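PDB 3I8S: ferrous iron transport protein B from Escherichia coli, which moves ferrous iron across the bacterial inner membrane in a GTP-driven uptake system, probably coupling GTP binding by its cytosolic domain to channel opening. Local coordinates for residues A139-P144 with A253-V258; V93-L98 with I130-D135; L106-L109 with P114-V117. All blocks are in the same frame, centred on the assembly; numbering follows the deposited sequence. Where two conformers were deposited one is given.

Interaction 1: A139-P144 with A253-V258; sequences ARLGCP and AAICDV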
# COMPACT_ATOMS: atom_id res chain seq x y z
N ALA A 139 -5.39 14.62 -2.02
CA ALA A 139 -5.37 15.40 -0.77
C ALA A 139 -5.54 14.57 0.51
O ALA A 139 -4.92 14.89 1.53
CB ALA A 139 -6.44 16.50 -0.81
N ARG A 140 -6.44 13.57 0.48
CA ARG A 140 -6.75 12.74 1.65
C ARG A 140 -5.72 11.62 1.88
O ARG A 140 -5.49 11.20 3.03
CB ARG A 140 -8.16 12.16 1.53
CG ARG A 140 -9.25 13.23 1.85
CD ARG A 140 -10.66 12.88 1.28
NE ARG A 140 -11.56 13.94 1.67
CZ ARG A 140 -11.57 15.17 1.13
NH1 ARG A 140 -10.77 15.51 0.12
NH2 ARG A 140 -12.41 16.07 1.60
N LEU A 141 -5.11 11.16 0.80
CA LEU A 141 -4.06 10.15 0.82
C LEU A 141 -2.69 10.71 1.13
O LEU A 141 -1.88 10.02 1.74
CB LEU A 141 -4.01 9.42 -0.51
CG LEU A 141 -5.28 8.66 -0.87
CD1 LEU A 141 -5.01 7.89 -2.21
CD2 LEU A 141 -5.75 7.74 0.26
N GLY A 142 -2.44 11.95 0.72
CA GLY A 142 -1.14 12.55 0.82
C GLY A 142 -0.14 12.06 -0.21
O GLY A 142 1.07 12.14 0.01
N CYS A 143 -0.63 11.52 -1.31
CA CYS A 143 0.22 11.09 -2.40
C CYS A 143 -0.46 11.38 -3.74
O CYS A 143 -1.69 11.57 -3.80
CB CYS A 143 0.59 9.61 -2.25
SG CYS A 143 -0.77 8.46 -2.58
N PRO A 144 0.36 11.48 -4.82
CA PRO A 144 -0.18 11.69 -6.16
C PRO A 144 -1.18 10.61 -6.58
O PRO A 144 -1.03 9.42 -6.26
CB PRO A 144 1.06 11.59 -7.05
CG PRO A 144 2.24 11.82 -6.14
CD PRO A 144 1.83 11.37 -4.82
N ALA A 253 -14.26 4.86 4.28
CA ALA A 253 -15.62 5.25 4.05
C ALA A 253 -15.78 6.79 3.95
O ALA A 253 -16.50 7.29 3.08
CB ALA A 253 -16.55 4.62 5.18
N ALA A 254 -15.08 7.51 4.83
CA ALA A 254 -15.14 8.98 4.86
C ALA A 254 -14.53 9.58 3.59
O ALA A 254 -15.08 10.52 3.03
CB ALA A 254 -14.41 9.48 6.15
N ILE A 255 -13.41 9.03 3.15
CA ILE A 255 -12.75 9.40 1.87
C ILE A 255 -13.69 9.15 0.69
O ILE A 255 -13.95 10.03 -0.13
CB ILE A 255 -11.37 8.61 1.67
CG1 ILE A 255 -10.38 9.02 2.73
CG2 ILE A 255 -10.77 8.86 0.27
CD1 ILE A 255 -9.02 8.20 2.69
N CYS A 256 -14.25 7.97 0.64
CA CYS A 256 -15.06 7.61 -0.47
C CYS A 256 -16.35 8.41 -0.57
O CYS A 256 -16.82 8.67 -1.68
CB CYS A 256 -15.35 6.13 -0.47
SG CYS A 256 -13.90 5.22 -0.89
N ASP A 257 -16.88 8.83 0.57
CA ASP A 257 -18.06 9.69 0.59
C ASP A 257 -17.83 11.01 -0.15
O ASP A 257 -18.74 11.52 -0.74
CB ASP A 257 -18.49 10.04 2.02
CG ASP A 257 -19.25 8.92 2.70
OD1 ASP A 257 -19.57 7.91 2.03
OD2 ASP A 257 -19.52 9.06 3.93
N VAL A 258 -16.62 11.54 -0.07
CA VAL A 258 -16.25 12.79 -0.73
C VAL A 258 -15.84 12.58 -2.18
O VAL A 258 -16.26 13.31 -3.08
CB VAL A 258 -15.08 13.46 0.02
CG1 VAL A 258 -14.58 14.68 -0.73
CG2 VAL A 258 -15.51 13.86 1.47

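Interaction 2: V93-L98 with I130-D135; sequences VDASNL and IRIEID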
# COMPACT_ATOMS: atom_id res chain seq x y z
N VAL A 93 -4.82 1.07 -8.53
CA VAL A 93 -6.10 1.09 -7.83
C VAL A 93 -7.23 1.08 -8.82
O VAL A 93 -7.29 1.91 -9.71
CB VAL A 93 -6.21 2.34 -6.88
CG1 VAL A 93 -7.70 2.54 -6.37
CG2 VAL A 93 -5.18 2.21 -5.75
N ASP A 94 -8.09 0.08 -8.72
CA ASP A 94 -9.30 -0.07 -9.53
C ASP A 94 -10.39 0.97 -9.15
O ASP A 94 -11.05 0.81 -8.14
CB ASP A 94 -9.82 -1.51 -9.36
CG ASP A 94 -11.12 -1.80 -10.11
OD1 ASP A 94 -11.65 -0.93 -10.85
OD2 ASP A 94 -11.68 -2.96 -9.99
N ALA A 95 -10.58 2.01 -9.98
CA ALA A 95 -11.64 3.03 -9.74
C ALA A 95 -13.07 2.47 -9.56
O ALA A 95 -13.92 3.09 -8.91
CB ALA A 95 -11.61 4.10 -10.86
N SER A 96 -13.35 1.29 -10.12
CA SER A 96 -14.68 0.72 -10.09
C SER A 96 -14.96 -0.03 -8.79
O SER A 96 -16.09 -0.46 -8.56
CB SER A 96 -14.94 -0.19 -11.29
OG SER A 96 -14.21 -1.38 -11.25
N ASN A 97 -13.92 -0.17 -7.97
CA ASN A 97 -13.94 -0.85 -6.68
C ASN A 97 -13.05 -0.11 -5.69
O ASN A 97 -12.28 -0.71 -4.92
CB ASN A 97 -13.53 -2.32 -6.83
CG ASN A 97 -14.57 -3.14 -7.61
OD1 ASN A 97 -15.69 -3.43 -7.10
ND2 ASN A 97 -14.22 -3.53 -8.85
N LEU A 98 -13.20 1.21 -5.68
CA LEU A 98 -12.34 2.08 -4.92
C LEU A 98 -12.25 1.75 -3.43
O LEU A 98 -11.15 1.66 -2.89
CB LEU A 98 -12.81 3.53 -5.10
CG LEU A 98 -11.89 4.58 -4.48
CD1 LEU A 98 -10.46 4.54 -5.03
CD2 LEU A 98 -12.55 5.97 -4.64
N ILE A 130 -20.06 6.26 -11.85
CA ILE A 130 -19.21 6.80 -10.79
C ILE A 130 -18.10 7.68 -11.38
O ILE A 130 -17.38 7.25 -12.30
CB ILE A 130 -18.67 5.70 -9.81
CG1 ILE A 130 -17.41 6.17 -9.11
CG2 ILE A 130 -18.42 4.38 -10.49
CD1 ILE A 130 -16.86 5.14 -8.20
N ARG A 131 -18.01 8.91 -10.87
CA ARG A 131 -16.89 9.82 -11.13
C ARG A 131 -16.07 9.94 -9.85
O ARG A 131 -16.63 10.03 -8.75
CB ARG A 131 -17.36 11.21 -11.56
CG ARG A 131 -16.19 12.16 -12.00
CD ARG A 131 -16.61 13.66 -12.17
NE ARG A 131 -15.58 14.46 -12.88
CZ ARG A 131 -14.41 14.86 -12.36
NH1 ARG A 131 -14.07 14.56 -11.11
NH2 ARG A 131 -13.56 15.58 -13.10
N ILE A 132 -14.75 9.88 -10.00
CA ILE A 132 -13.80 10.04 -8.90
C ILE A 132 -13.19 11.46 -8.96
O ILE A 132 -12.65 11.89 -10.01
CB ILE A 132 -12.65 9.03 -8.96
CG1 ILE A 132 -13.18 7.57 -8.95
CG2 ILE A 132 -11.70 9.20 -7.78
CD1 ILE A 132 -14.10 7.26 -7.84
N GLU A 133 -13.28 12.17 -7.83
CA GLU A 133 -12.63 13.46 -7.68
C GLU A 133 -11.16 13.22 -7.36
O GLU A 133 -10.79 12.91 -6.22
CB GLU A 133 -13.23 14.23 -6.54
CG GLU A 133 -14.50 14.90 -6.84
CD GLU A 133 -14.73 16.03 -5.87
OE1 GLU A 133 -14.34 15.84 -4.69
OE2 GLU A 133 -15.24 17.10 -6.28
N ILE A 134 -10.33 13.35 -8.38
CA ILE A 134 -8.96 12.85 -8.27
C ILE A 134 -8.13 13.66 -7.25
O ILE A 134 -7.42 13.11 -6.38
CB ILE A 134 -8.30 12.82 -9.66
CG1 ILE A 134 -8.87 11.66 -10.48
CG2 ILE A 134 -6.80 12.66 -9.57
CD1 ILE A 134 -8.86 11.97 -11.92
N ASP A 135 -8.23 14.98 -7.35
CA ASP A 135 -7.47 15.82 -6.40
C ASP A 135 -7.95 15.73 -4.97
O ASP A 135 -7.13 15.78 -4.05
CB ASP A 135 -7.42 17.26 -6.87
CG ASP A 135 -6.04 17.65 -7.26
OD1 ASP A 135 -5.32 16.70 -7.67
OD2 ASP A 135 -5.67 18.84 -7.10

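Interaction 3: L106-L109 with P114-V117; sequences LQLL and PCIV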
# COMPACT_ATOMS: atom_id res chain seq x y z
N LEU A 106 -4.11 2.31 2.06
CA LEU A 106 -3.94 2.86 3.41
C LEU A 106 -2.83 2.15 4.15
O LEU A 106 -2.10 2.78 4.88
CB LEU A 106 -5.21 2.88 4.22
CG LEU A 106 -5.93 4.25 4.17
CD1 LEU A 106 -6.17 4.73 2.78
CD2 LEU A 106 -7.25 4.21 5.02
N GLN A 107 -2.69 0.83 3.97
CA GLN A 107 -1.59 0.11 4.62
C GLN A 107 -0.25 0.62 4.14
O GLN A 107 0.66 0.82 4.94
CB GLN A 107 -1.70 -1.40 4.40
CG GLN A 107 -2.96 -2.03 4.98
CD GLN A 107 -2.69 -3.25 5.89
OE1 GLN A 107 -2.55 -4.39 5.41
NE2 GLN A 107 -2.62 -3.00 7.19
N LEU A 108 -0.10 0.83 2.83
CA LEU A 108 1.14 1.33 2.24
C LEU A 108 1.47 2.71 2.78
O LEU A 108 2.60 2.97 3.16
CB LEU A 108 1.08 1.43 0.72
CG LEU A 108 0.75 0.14 0.01
CD1 LEU A 108 0.57 0.48 -1.42
CD2 LEU A 108 1.87 -0.84 0.27
N LEU A 109 0.45 3.56 2.86
CA LEU A 109 0.64 4.95 3.33
C LEU A 109 1.02 4.99 4.82
O LEU A 109 1.85 5.80 5.24
CB LEU A 109 -0.66 5.73 3.05
CG LEU A 109 -0.96 5.95 1.56
CD1 LEU A 109 -2.36 6.57 1.37
CD2 LEU A 109 0.12 6.78 0.93
N PRO A 114 7.18 5.96 -0.01
CA PRO A 114 6.72 6.87 -1.06
C PRO A 114 5.88 6.10 -2.08
O PRO A 114 6.28 5.04 -2.52
CB PRO A 114 8.01 7.35 -1.69
CG PRO A 114 8.95 7.33 -0.57
CD PRO A 114 8.64 6.08 0.15
N CYS A 115 4.68 6.63 -2.37
CA CYS A 115 3.70 6.00 -3.25
C CYS A 115 3.23 6.96 -4.32
O CYS A 115 3.22 8.20 -4.12
CB CYS A 115 2.46 5.55 -2.45
SG CYS A 115 2.67 4.12 -1.39
N ILE A 116 2.89 6.40 -5.48
CA ILE A 116 2.10 7.05 -6.48
C ILE A 116 0.91 6.13 -6.71
O ILE A 116 1.09 4.94 -6.96
CB ILE A 116 2.87 7.19 -7.80
CG1 ILE A 116 4.07 8.15 -7.62
CG2 ILE A 116 1.91 7.71 -8.89
CD1 ILE A 116 5.09 8.00 -8.70
N VAL A 117 -0.32 6.66 -6.60
CA VAL A 117 -1.50 5.85 -6.99
C VAL A 117 -1.74 5.98 -8.47
O VAL A 117 -1.87 7.12 -9.02
CB VAL A 117 -2.78 6.22 -6.20
CG1 VAL A 117 -4.02 5.63 -6.81
CG2 VAL A 117 -2.60 5.87 -4.75

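Interaction 1: A139-P144 with A253-V258
Arg-140 runs past Ile-255 in the opposite direction and crosses Val-258 at about a right angle, where two helices of the cytosolic part pack together: 134-141 of the GTP-binding domain and 240-259 of the helical domain. Starting from the root, Arg-140 CB sits 4.0 Å from Ile-255 CG1, and further out Arg-140 CD is 4.1 Å from Ile-255 CA and similarly close to CG2. With CG anti to the carbonyl carbon (chi1 -76°) and the chain extended as far as NE, the side chain reaches Val-258 one turn on. Arg-140 NE rests 3.9 Å from Val-258 CB, Arg-140 CZ is 3.6 Å from Val-258 CG1, and Arg-140 NH2 comes 3.5 Å from Val-258 CG1. That methyl lies over one face of the guanidinium, offset toward its rim, while NH1 hydrogen-bonds to the carbonyl oxygen of Ala-136 in its own helix, which probably limits how far the group can turn. Replacing Arg-140 by an alanine would probably leave Val-258 without its flat cover, cost the Ala-136 carbonyl this partner and open a gap beside Ile-255. Deeper in, Leu-141 crosses Ile-255 at about a right angle and also packs on Leu-106 and Val-117. There the two helices meet methyl to methyl, Leu-141 CD2 4.1 Å from Ile-255 CD1.

Interaction 2: V93-L98 with I130-D135
Leu-98 and Ile-132 meet tip to tip, Leu-98 CD2 being 3.8 Å from Ile-132 CD1. Beside them Ala-95 offers its methyl to the same isoleucine, with Ala-95 CB 4.3 Å from Ile-132 CG1. Ile-130, two residues back on the strand, stretches its chain out with CG1 anti to the backbone N (chi1 157°), which carries its CD1 to 3.7 Å from Ala-95 O. No hydrogen bond crosses between the segments; the contact is apolar, apart from the Ala-95 carbonyl oxygen that the Ile-130 methyl touches. Behind this first shell, Asp-94 fixes the turn that presents Ala-95 and Leu-98. Its OD1 takes Ser-96 N at 2.9 Å from above the carboxylate plane, forming an Asx turn, and takes Ser-96 OG at 2.6 Å on the syn side. Asp-94 OD2 receives Asn-97 ND2 at 2.8 Å in a nearly straight bond (175°), again from out of the carboxylate plane, though in the plane of the Asn-97 amide. Farther out, Val-259 of helix 240-259 packs on Leu-98 and Ile-132, Leu-119 packs on Ala-95 and Ile-132, and Ala-95 also touches Leu-122. The arrangement belongs to the P-loop GTPase fold: an Asx turn leads from strand 88-94 to the next helix, beside the GTP-binding residues Asn-120 to Asp-123 (the NxxD motif) that begin at the end of strand 115-120.

Interaction 3: L106-L109 with P114-V117
Leu-108 and Leu-109 of helix 98-111 both press on Cys-115, which opens strand 115-120, the second strand of a beta-alpha-beta unit that starts with strand 88-94. The closer half is Leu-108, whose CB lies 3.8 Å from Cys-115 SG. Cys-115 CB heads toward the helix, and with SG anti to the carbonyl carbon (chi1 -73°) the sulfur comes against Leu-108; the cysteine was deposited in two conformers, so this closest contact is less certain than the rest. The Leu-108 side chain also packs on Leu-89 and Asn-91 of strand 88-94 and on Leu-63, so the helix spans both neighbouring strands. The looser half is Leu-109, which turns its end onto the same cysteine and also packs on Leu-141 and Asn-169. Pro-114, partly exposed, directs its CB away from the helix and takes no part. All three touching residues are buried, and no hydrogen bond links the two segments. Asn-169 also accepts, through OD1, a bond from Cys-115 N. Across the contact from that strand, Leu-109 CD2 lies 4.3 Å from Cys-115 CB.

Interaction 3 lies nearest the centre of the chain, entirely buried and apolar, within one beta-alpha-beta unit. Interaction 2 is also buried but sits farther out, where apolar packing is backed by a polar turn. Interaction 1 is only partly buried: it joins the two domains and uses the long arginine chain and its guanidinium face at its more exposed side. Interactions 1 and 2 share helix 134-141, and interactions 2 and 3 both reach the same sheet. The segments 139-144 and 114-117 meet through a probable backbone hydrogen bond, Pro-144 O to Val-117 N at 2.9 Å. Val-93 touches Val-117 between interactions 2 and 3, while Cys-256 on Leu-98 connects interaction 1 with interaction 2.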